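Local coordinates for protein M32 carboxypeptidase (Pyrococcus furiosus, PDB 1KA2) that acts as a metal-dependent, thermostable carboxypeptidase that removes amino acids one after another from the C-terminus of peptides, with broad specificity, at residues Leu114-Lys117 with Ala118-Ala122; Asp126-Ser129 with Lys130-Pro133; Ile410-His414 with Gly415-Tyr419. One frame throughout, in Å; residues are numbered along the deposited sequence.

Overall arrangement
Followed from the N terminus, the three contacts come in series; none nests in or crosses another. Contact 1 joins successive turns of helix 102-124. Contact 2, a few residues later, closes the tight loop between that helix and helix 132-149, and Ala122 O to Asp127 N, at 2.9 Å a probable hydrogen bond, bridges the two. Contact 3, far along the chain, closes the turn after the short helix 411-414, before helix 421-440. In space it lies against the hairpin: Trp119 packs on Ile410 and Ala413, while Phe131 CE1 lies 3.7 Å from Ala413 CB. The helical hairpin of contacts 1 and 2 is thereby tied to contact 3, whose Tyr419 lies near the metal site without touching it.

Contact 1. Residues Leu114-Lys117 with Ala118-Ala122; sequences LATK and AWEEA
Rotation about the first side-chain bond of Trp119 sends the indole outward from the helix: chi1 of 162° leaves CG trans to the residue's own N and next to its carbonyl carbon, and only the CE3 edge of the ring stays near Thr116 O, at 3.6 Å. That oxygen is close to the indole plane, so it meets the ring at its edge and not over a face. The contact belongs to one uninterrupted alpha-helix, 102-124, and its i to i+4 bonds show the regular helix from which these side chains project. Ala118 N donates to Leu114 O at 3.0 Å, Trp119 N to Ala115 O at 2.8 Å, and Glu120 N to Thr116 O at 2.8 Å. The bond from Glu121 N to Lys117 O is longer, at 3.3 Å. In all four the donor is tilted from the carbonyl plane, by between 23° and 30°, a narrow spread that speaks for regular helix geometry.

On the exposed side, Lys117 bends at its second and third torsions, whereas Glu120 runs extended beyond CG. Their charged ends come near without meeting, Lys117 NZ being 4.9 Å from Glu120 OE2; any attraction is probably modest and through space. The buried side meets other parts of the fold: Trp119 NE1 donates to Leu407 O, its ring stands edge-to-face with Phe131, and Ala115 and Ala118 pack on Trp134 of helix 132-149. Thr116 OG1 is engaged one turn back by Thr112 O. Glu120 CB, 3.3 Å from Thr116 O, and Ala118 CB, 3.4 Å from Leu114 O, keep the usual helical spacing of an i+4 CB over the carbonyl it faces.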
ATOM      1  N   LEU A 114      21.282 -13.575  -5.489  1.00 49.10           N
ATOM      2  CA  LEU A 114      22.304 -13.543  -6.523  1.00 48.00           C
ATOM      3  C   LEU A 114      21.999 -14.484  -7.682  1.00 48.13           C
ATOM      4  O   LEU A 114      22.365 -14.214  -8.829  1.00 49.21           O
ATOM      5  CB  LEU A 114      23.666 -13.909  -5.934  1.00 48.32           C
ATOM      6  CG  LEU A 114      24.489 -12.842  -5.206  1.00 50.26           C
ATOM      7  CD1 LEU A 114      23.798 -12.432  -3.920  1.00 52.37           C
ATOM      8  CD2 LEU A 114      25.876 -13.402  -4.900  1.00 50.57           C
ATOM      9  N   ALA A 115      21.337 -15.596  -7.388  1.00 47.10           N
ATOM     10  CA  ALA A 115      21.023 -16.553  -8.436  1.00 45.41           C
ATOM     11  C   ALA A 115      19.927 -16.010  -9.343  1.00 44.25           C
ATOM     12  O   ALA A 115      19.936 -16.258 -10.547  1.00 41.50           O
ATOM     13  CB  ALA A 115      20.595 -17.894  -7.831  1.00 44.10           C
ATOM     14  N   THR A 116      18.986 -15.269  -8.765  1.00 43.42           N
ATOM     15  CA  THR A 116      17.894 -14.708  -9.551  1.00 44.39           C
ATOM     16  C   THR A 116      18.457 -13.683 -10.537  1.00 46.75           C
ATOM     17  O   THR A 116      18.091 -13.672 -11.716  1.00 46.17           O
ATOM     18  CB  THR A 116      16.833 -14.037  -8.651  1.00 42.37           C
ATOM     19  OG1 THR A 116      16.154 -15.038  -7.882  1.00 38.76           O
ATOM     20  CG2 THR A 116      15.822 -13.274  -9.493  1.00 41.69           C
ATOM     21  N   LYS A 117      19.352 -12.827 -10.048  1.00 49.01           N
ATOM     22  CA  LYS A 117      19.978 -11.803 -10.883  1.00 50.92           C
ATOM     23  C   LYS A 117      20.796 -12.454 -11.991  1.00 51.08           C
ATOM     24  O   LYS A 117      20.792 -11.993 -13.138  1.00 51.15           O
ATOM     25  CB  LYS A 117      20.885 -10.904 -10.035  1.00 53.34           C
ATOM     26  CG  LYS A 117      20.142  -9.962  -9.094  1.00 54.35           C
ATOM     27  CD  LYS A 117      19.460  -8.827  -9.862  1.00 57.05           C
ATOM     28  CE  LYS A 117      20.498  -7.922 -10.542  1.00 58.75           C
ATOM     29  NZ  LYS A 117      19.916  -6.754 -11.263  1.00 58.46           N
ATOM     30  N   ALA A 118      21.500 -13.525 -11.645  1.00 50.20           N
ATOM     31  CA  ALA A 118      22.319 -14.230 -12.624  1.00 50.95           C
ATOM     32  C   ALA A 118      21.450 -14.970 -13.640  1.00 51.35           C
ATOM     33  O   ALA A 118      21.820 -15.116 -14.808  1.00 50.94           O
ATOM     34  CB  ALA A 118      23.254 -15.204 -11.918  1.00 50.83           C
ATOM     35  N   TRP A 119      20.293 -15.439 -13.184  1.00 50.78           N
ATOM     36  CA  TRP A 119      19.353 -16.150 -14.050  1.00 50.13           C
ATOM     37  C   TRP A 119      18.705 -15.126 -14.979  1.00 50.84           C
ATOM     38  O   TRP A 119      18.453 -15.397 -16.159  1.00 49.71           O
ATOM     39  CB  TRP A 119      18.262 -16.820 -13.207  1.00 46.71           C
ATOM     40  CG  TRP A 119      17.043 -17.206 -13.984  1.00 44.88           C
ATOM     41  CD1 TRP A 119      16.850 -18.363 -14.690  1.00 44.86           C
ATOM     42  CD2 TRP A 119      15.868 -16.413 -14.188  1.00 44.51           C
ATOM     43  NE1 TRP A 119      15.637 -18.333 -15.324  1.00 44.80           N
ATOM     44  CE2 TRP A 119      15.014 -17.148 -15.035  1.00 43.56           C
ATOM     45  CE3 TRP A 119      15.458 -15.147 -13.750  1.00 43.21           C
ATOM     46  CZ2 TRP A 119      13.763 -16.665 -15.443  1.00 43.86           C
ATOM     47  CZ3 TRP A 119      14.221 -14.670 -14.154  1.00 41.57           C
ATOM     48  CH2 TRP A 119      13.390 -15.420 -14.993  1.00 43.66           C
ATOM     49  N   GLU A 120      18.455 -13.940 -14.433  1.00 51.89           N
ATOM     50  CA  GLU A 120      17.812 -12.877 -15.184  1.00 52.87           C
ATOM     51  C   GLU A 120      18.602 -12.424 -16.419  1.00 53.14           C
ATOM     52  O   GLU A 120      18.015 -12.186 -17.478  1.00 53.23           O
ATOM     53  CB  GLU A 120      17.518 -11.704 -14.241  1.00 54.41           C
ATOM     54  CG  GLU A 120      16.358 -10.834 -14.685  1.00 60.55           C
ATOM     55  CD  GLU A 120      15.860  -9.890 -13.582  1.00 64.31           C
ATOM     56  OE1 GLU A 120      15.207 -10.374 -12.628  1.00 64.97           O
ATOM     57  OE2 GLU A 120      16.144  -8.670 -13.671  1.00 64.96           O
ATOM     58  N   GLU A 121      19.921 -12.301 -16.301  1.00 53.47           N
ATOM     59  CA  GLU A 121      20.718 -11.897 -17.452  1.00 55.46           C
ATOM     60  C   GLU A 121      20.967 -13.114 -18.330  1.00 53.62           C
ATOM     61  O   GLU A 121      20.983 -13.004 -19.553  1.00 53.77           O
ATOM     62  CB  GLU A 121      22.051 -11.261 -17.028  1.00 58.99           C
ATOM     63  CG  GLU A 121      21.996  -9.722 -16.901  1.00 64.28           C
ATOM     64  CD  GLU A 121      21.486  -9.034 -18.169  1.00 67.45           C
ATOM     65  OE1 GLU A 121      21.897  -9.458 -19.276  1.00 69.81           O
ATOM     66  OE2 GLU A 121      20.690  -8.067 -18.060  1.00 68.06           O
ATOM     67  N   ALA A 122      21.128 -14.279 -17.708  1.00 51.75           N
ATOM     68  CA  ALA A 122      21.357 -15.521 -18.446  1.00 50.75           C
ATOM     69  C   ALA A 122      20.218 -15.847 -19.425  1.00 49.38           C
ATOM     70  O   ALA A 122      20.467 -16.363 -20.517  1.00 47.40           O
ATOM     71  CB  ALA A 122      21.548 -16.685 -17.473  1.00 51.45           C
TER

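Contact 2. Residues Asp126-Ser129 with Lys130-Pro133; sequences DDFS and KFEP
Over one face of the Phe128 ring lies Glu132, whose CA sits above the ring and whose CG comes to 3.7 Å from Phe128 CE2. The two side chains cross at roughly a right angle, yet the Glu132 carboxylate plane is turned only 11° from that of the ring. Phe131 is met differently: Phe128 CE1 approaches at the edge of the Phe131 ring, near its plane, and is 4.4 Å from Phe131 CD2, an apolar contact at loose range.

The backbone of the same turn is gripped at one oxygen. Phe128 O accepts from Glu132 N at 2.7 Å, almost in line with the carbonyl bond (C=O...N angle 171°), and also from Phe131 N at 3.0 Å, a donor standing 62° out of the carbonyl plane. Arriving from such different directions, the two donors close the turn that leads into helix 132-149, within the short connection of an alpha-alpha hairpin whose first arm is helix 102-124.

At the outer side of the turn, Asp127 has CG trans to its N, which brings OD2 toward the N-H of Lys130. Ser129 OG donates to Asp127 OD2 at 2.6 Å, meeting it on the syn side, somewhat out of the carboxylate plane, and Lys130 N adds a weak bond to the same OD2 at 3.3 Å. A second weak bond runs from Lys130 N to Asp127 O. On its buried side, Phe131 packs on Ala122 of helix 102-124, while Phe128 packs on Ile406 and Leu407. Pro133, which has no N-H to offer, places CD 3.2 Å from Ser129 O.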
ATOM      1  N   ASP A 126      20.679 -15.596 -23.395  1.00 51.93           N
ATOM      2  CA  ASP A 126      20.691 -17.016 -23.748  1.00 52.62           C
ATOM      3  C   ASP A 126      22.000 -17.717 -23.404  1.00 52.20           C
ATOM      4  O   ASP A 126      22.587 -18.372 -24.258  1.00 53.93           O
ATOM      5  CB  ASP A 126      20.422 -17.194 -25.249  1.00 52.40           C
ATOM      6  CG  ASP A 126      18.998 -16.868 -25.630  1.00 52.51           C
ATOM      7  OD1 ASP A 126      18.087 -17.579 -25.165  1.00 53.94           O
ATOM      8  OD2 ASP A 126      18.790 -15.903 -26.392  1.00 52.70           O
ATOM      9  N   ASP A 127      22.459 -17.588 -22.165  1.00 52.02           N
ATOM     10  CA  ASP A 127      23.706 -18.230 -21.776  1.00 52.49           C
ATOM     11  C   ASP A 127      23.574 -18.973 -20.452  1.00 51.83           C
ATOM     12  O   ASP A 127      23.523 -18.359 -19.378  1.00 50.21           O
ATOM     13  CB  ASP A 127      24.826 -17.197 -21.682  1.00 55.31           C
ATOM     14  CG  ASP A 127      26.155 -17.818 -21.299  1.00 58.60           C
ATOM     15  OD1 ASP A 127      26.578 -18.794 -21.959  1.00 61.77           O
ATOM     16  OD2 ASP A 127      26.780 -17.329 -20.339  1.00 61.18           O
ATOM     17  N   PHE A 128      23.533 -20.301 -20.545  1.00 49.41           N
ATOM     18  CA  PHE A 128      23.385 -21.155 -19.376  1.00 48.82           C
ATOM     19  C   PHE A 128      24.605 -21.146 -18.463  1.00 49.17           C
ATOM     20  O   PHE A 128      24.485 -21.421 -17.269  1.00 50.10           O
ATOM     21  CB  PHE A 128      23.083 -22.598 -19.801  1.00 46.96           C
ATOM     22  CG  PHE A 128      22.647 -23.488 -18.666  1.00 46.83           C
ATOM     23  CD1 PHE A 128      21.386 -23.341 -18.089  1.00 44.67           C
ATOM     24  CD2 PHE A 128      23.502 -24.465 -18.160  1.00 45.65           C
ATOM     25  CE1 PHE A 128      20.981 -24.153 -17.023  1.00 44.57           C
ATOM     26  CE2 PHE A 128      23.103 -25.284 -17.089  1.00 46.54           C
ATOM     27  CZ  PHE A 128      21.840 -25.126 -16.523  1.00 43.21           C
ATOM     28  N   SER A 129      25.778 -20.838 -19.009  1.00 48.07           N
ATOM     29  CA  SER A 129      26.979 -20.816 -18.184  1.00 47.16           C
ATOM     30  C   SER A 129      26.855 -19.773 -17.063  1.00 46.48           C
ATOM     31  O   SER A 129      27.357 -19.989 -15.961  1.00 46.06           O
ATOM     32  CB  SER A 129      28.224 -20.522 -19.034  1.00 46.92           C
ATOM     33  OG  SER A 129      28.299 -19.153 -19.393  1.00 48.89           O
ATOM     34  N   LYS A 130      26.182 -18.655 -17.333  1.00 45.15           N
ATOM     35  CA  LYS A 130      26.027 -17.615 -16.316  1.00 46.90           C
ATOM     36  C   LYS A 130      25.102 -18.011 -15.168  1.00 47.78           C
ATOM     37  O   LYS A 130      25.089 -17.348 -14.133  1.00 48.21           O
ATOM     38  CB  LYS A 130      25.499 -16.319 -16.931  1.00 49.14           C
ATOM     39  CG  LYS A 130      26.499 -15.169 -16.954  1.00 52.48           C
ATOM     40  CD  LYS A 130      25.761 -13.827 -16.867  1.00 55.05           C
ATOM     41  CE  LYS A 130      26.606 -12.633 -17.323  1.00 55.51           C
ATOM     42  NZ  LYS A 130      27.340 -11.925 -16.230  1.00 58.33           N
ATOM     43  N   PHE A 131      24.317 -19.073 -15.351  1.00 47.59           N
ATOM     44  CA  PHE A 131      23.408 -19.529 -14.301  1.00 47.38           C
ATOM     45  C   PHE A 131      23.841 -20.880 -13.732  1.00 48.51           C
ATOM     46  O   PHE A 131      23.623 -21.166 -12.553  1.00 49.35           O
ATOM     47  CB  PHE A 131      21.971 -19.628 -14.840  1.00 45.03           C
ATOM     48  CG  PHE A 131      20.950 -20.022 -13.798  1.00 44.74           C
ATOM     49  CD1 PHE A 131      20.789 -19.268 -12.637  1.00 45.97           C
ATOM     50  CD2 PHE A 131      20.148 -21.146 -13.976  1.00 43.87           C
ATOM     51  CE1 PHE A 131      19.850 -19.629 -11.674  1.00 41.94           C
ATOM     52  CE2 PHE A 131      19.208 -21.513 -13.017  1.00 41.16           C
ATOM     53  CZ  PHE A 131      19.061 -20.750 -11.866  1.00 42.50           C
ATOM     54  N   GLU A 132      24.473 -21.694 -14.574  1.00 48.66           N
ATOM     55  CA  GLU A 132      24.923 -23.032 -14.202  1.00 49.83           C
ATOM     56  C   GLU A 132      25.459 -23.197 -12.778  1.00 49.86           C
ATOM     57  O   GLU A 132      24.883 -23.939 -11.981  1.00 50.77           O
ATOM     58  CB  GLU A 132      25.974 -23.535 -15.199  1.00 51.31           C
ATOM     59  CG  GLU A 132      26.195 -25.045 -15.152  1.00 52.96           C
ATOM     60  CD  GLU A 132      27.515 -25.462 -15.777  1.00 54.13           C
ATOM     61  OE1 GLU A 132      27.854 -24.939 -16.857  1.00 55.20           O
ATOM     62  OE2 GLU A 132      28.211 -26.319 -15.191  1.00 55.64           O
ATOM     63  N   PRO A 133      26.571 -22.522 -12.435  1.00 49.82           N
ATOM     64  CA  PRO A 133      27.083 -22.685 -11.068  1.00 49.09           C
ATOM     65  C   PRO A 133      26.034 -22.357 -10.006  1.00 47.95           C
ATOM     66  O   PRO A 133      25.966 -23.017  -8.975  1.00 48.53           O
ATOM     67  CB  PRO A 133      28.284 -21.737 -11.031  1.00 48.97           C
ATOM     68  CG  PRO A 133      27.880 -20.651 -11.983  1.00 49.48           C
ATOM     69  CD  PRO A 133      27.287 -21.442 -13.135  1.00 50.80           C
TER

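Contact 3. Residues Ile410-His414 with Gly415-Tyr419; sequences IHWAH and GSIGY
Trp412 receives the end of Ile417 over one face: Ile417 CD1 stands 3.6 Å from the centroid of the five-membered ring, 30° off its normal, a CH-pi contact made tight by a 3.2 Å approach of that methyl to Trp412 CD1. A Schellman motif ends the short, weakly bonded helix 411-414 and turns the chain back. Ser416 N donates to His411 O at 2.8 Å and Gly415 N to Trp412 O at 2.8 Å, the latter from above the carbonyl plane. Gly415 has a positive phi of 88°, an angle readily adopted by glycine. Across the turn, His411 and Tyr419 form an offset edge-to-face pair, ring centroids 5.5 Å apart and planes at 74°.

In the next shell Glu370 of helix 359-375 takes Trp412 NE1 on OE2 and Gly418 N on OE1, setting the indole and the loop together. Phe420 stacks on His411; His411 and Trp412 probably belong to the GXXQDXHW motif of the M32 family. Tyr163 stands edge-to-face with Tyr419, whose side chain is about 7 Å from the bound magnesium ion, a proximity and not a ligand contact. Tyr419 CD2 lies at the edge of the His411 ring, 3.9 Å from His411 ND1.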
ATOM      1  N   ILE A 410      11.480 -18.661 -13.581  1.00 35.18           N
ATOM      2  CA  ILE A 410      12.252 -18.133 -12.448  1.00 35.45           C
ATOM      3  C   ILE A 410      12.328 -19.089 -11.244  1.00 33.08           C
ATOM      4  O   ILE A 410      13.238 -19.001 -10.439  1.00 34.86           O
ATOM      5  CB  ILE A 410      11.625 -16.816 -11.892  1.00 36.34           C
ATOM      6  CG1 ILE A 410      11.066 -15.958 -13.021  1.00 41.61           C
ATOM      7  CG2 ILE A 410      12.673 -16.019 -11.127  1.00 38.88           C
ATOM      8  CD1 ILE A 410      10.523 -14.590 -12.555  1.00 43.66           C
ATOM      9  N   HIS A 411      11.367 -19.994 -11.123  1.00 32.41           N
ATOM     10  CA  HIS A 411      11.295 -20.892  -9.970  1.00 31.69           C
ATOM     11  C   HIS A 411      12.580 -21.486  -9.386  1.00 32.37           C
ATOM     12  O   HIS A 411      12.824 -21.362  -8.187  1.00 32.50           O
ATOM     13  CB  HIS A 411      10.288 -22.000 -10.253  1.00 28.42           C
ATOM     14  CG  HIS A 411       8.986 -21.495 -10.792  1.00 27.05           C
ATOM     15  ND1 HIS A 411       7.769 -21.855 -10.257  1.00 27.54           N
ATOM     16  CD2 HIS A 411       8.709 -20.679 -11.835  1.00 25.54           C
ATOM     17  CE1 HIS A 411       6.799 -21.284 -10.948  1.00 24.78           C
ATOM     18  NE2 HIS A 411       7.344 -20.564 -11.911  1.00 25.88           N
ATOM     19  N   TRP A 412      13.408 -22.115 -10.207  1.00 30.84           N
ATOM     20  CA  TRP A 412      14.622 -22.706  -9.673  1.00 32.79           C
ATOM     21  C   TRP A 412      15.579 -21.681  -9.099  1.00 34.05           C
ATOM     22  O   TRP A 412      16.189 -21.917  -8.053  1.00 35.02           O
ATOM     23  CB  TRP A 412      15.323 -23.564 -10.738  1.00 32.68           C
ATOM     24  CG  TRP A 412      14.567 -24.825 -11.051  1.00 32.90           C
ATOM     25  CD1 TRP A 412      13.405 -25.242 -10.472  1.00 33.37           C
ATOM     26  CD2 TRP A 412      14.910 -25.823 -12.021  1.00 33.62           C
ATOM     27  NE1 TRP A 412      12.999 -26.429 -11.017  1.00 32.00           N
ATOM     28  CE2 TRP A 412      13.903 -26.811 -11.973  1.00 33.92           C
ATOM     29  CE3 TRP A 412      15.970 -25.978 -12.926  1.00 34.75           C
ATOM     30  CZ2 TRP A 412      13.918 -27.944 -12.798  1.00 33.28           C
ATOM     31  CZ3 TRP A 412      15.989 -27.106 -13.746  1.00 36.85           C
ATOM     32  CH2 TRP A 412      14.965 -28.075 -13.675  1.00 34.46           C
ATOM     33  N   ALA A 413      15.706 -20.539  -9.772  1.00 34.10           N
ATOM     34  CA  ALA A 413      16.610 -19.493  -9.308  1.00 34.55           C
ATOM     35  C   ALA A 413      16.119 -18.971  -7.957  1.00 35.22           C
ATOM     36  O   ALA A 413      16.918 -18.552  -7.118  1.00 34.49           O
ATOM     37  CB  ALA A 413      16.689 -18.357 -10.327  1.00 33.32           C
ATOM     38  N   HIS A 414      14.807 -18.994  -7.748  1.00 34.27           N
ATOM     39  CA  HIS A 414      14.274 -18.544  -6.473  1.00 34.64           C
ATOM     40  C   HIS A 414      14.452 -19.650  -5.438  1.00 33.59           C
ATOM     41  O   HIS A 414      14.277 -19.423  -4.244  1.00 34.04           O
ATOM     42  CB  HIS A 414      12.780 -18.203  -6.588  1.00 34.71           C
ATOM     43  CG  HIS A 414      12.506 -16.847  -7.162  1.00 36.13           C
ATOM     44  ND1 HIS A 414      11.229 -16.392  -7.408  1.00 37.38           N
ATOM     45  CD2 HIS A 414      13.346 -15.853  -7.533  1.00 36.71           C
ATOM     46  CE1 HIS A 414      11.295 -15.170  -7.911  1.00 39.33           C
ATOM     47  NE2 HIS A 414      12.565 -14.821  -7.997  1.00 39.45           N
ATOM     48  N   GLY A 415      14.811 -20.843  -5.895  1.00 32.22           N
ATOM     49  CA  GLY A 415      14.950 -21.951  -4.974  1.00 33.04           C
ATOM     50  C   GLY A 415      13.625 -22.675  -4.788  1.00 32.86           C
ATOM     51  O   GLY A 415      13.480 -23.486  -3.873  1.00 30.75           O
ATOM     52  N   SER A 416      12.646 -22.381  -5.634  1.00 31.16           N
ATOM     53  CA  SER A 416      11.355 -23.044  -5.501  1.00 32.74           C
ATOM     54  C   SER A 416      11.391 -24.412  -6.182  1.00 35.22           C
ATOM     55  O   SER A 416      10.902 -24.584  -7.288  1.00 35.37           O
ATOM     56  CB  SER A 416      10.252 -22.180  -6.107  1.00 31.65           C
ATOM     57  OG  SER A 416      10.218 -20.941  -5.442  1.00 28.20           O
ATOM     58  N   ILE A 417      11.987 -25.384  -5.504  1.00 37.17           N
ATOM     59  CA  ILE A 417      12.109 -26.750  -6.010  1.00 37.69           C
ATOM     60  C   ILE A 417      11.024 -27.578  -5.289  1.00 38.15           C
ATOM     61  O   ILE A 417      11.002 -27.628  -4.054  1.00 37.50           O
ATOM     62  CB  ILE A 417      13.498 -27.319  -5.671  1.00 39.27           C
ATOM     63  CG1 ILE A 417      14.576 -26.463  -6.342  1.00 39.88           C
ATOM     64  CG2 ILE A 417      13.573 -28.772  -6.085  1.00 38.24           C
ATOM     65  CD1 ILE A 417      14.629 -26.605  -7.806  1.00 42.19           C
ATOM     66  N   GLY A 418      10.152 -28.254  -6.039  1.00 38.77           N
ATOM     67  CA  GLY A 418       9.085 -29.032  -5.418  1.00 36.89           C
ATOM     68  C   GLY A 418       7.791 -28.222  -5.455  1.00 36.83           C
ATOM     69  O   GLY A 418       6.784 -28.579  -4.827  1.00 35.33           O
ATOM     70  N   TYR A 419       7.822 -27.133  -6.221  1.00 34.56           N
ATOM     71  CA  TYR A 419       6.688 -26.223  -6.373  1.00 32.40           C
ATOM     72  C   TYR A 419       5.839 -26.498  -7.630  1.00 29.80           C
ATOM     73  O   TYR A 419       4.609 -26.533  -7.566  1.00 28.90           O
ATOM     74  CB  TYR A 419       7.227 -24.778  -6.409  1.00 34.16           C
ATOM     75  CG  TYR A 419       6.180 -23.695  -6.503  1.00 34.16           C
ATOM     76  CD1 TYR A 419       5.969 -22.806  -5.441  1.00 38.38           C
ATOM     77  CD2 TYR A 419       5.447 -23.518  -7.668  1.00 35.34           C
ATOM     78  CE1 TYR A 419       5.063 -21.765  -5.558  1.00 39.67           C
ATOM     79  CE2 TYR A 419       4.540 -22.494  -7.790  1.00 38.16           C
ATOM     80  CZ  TYR A 419       4.356 -21.622  -6.740  1.00 37.80           C
ATOM     81  OH  TYR A 419       3.470 -20.599  -6.901  1.00 42.22           O
TER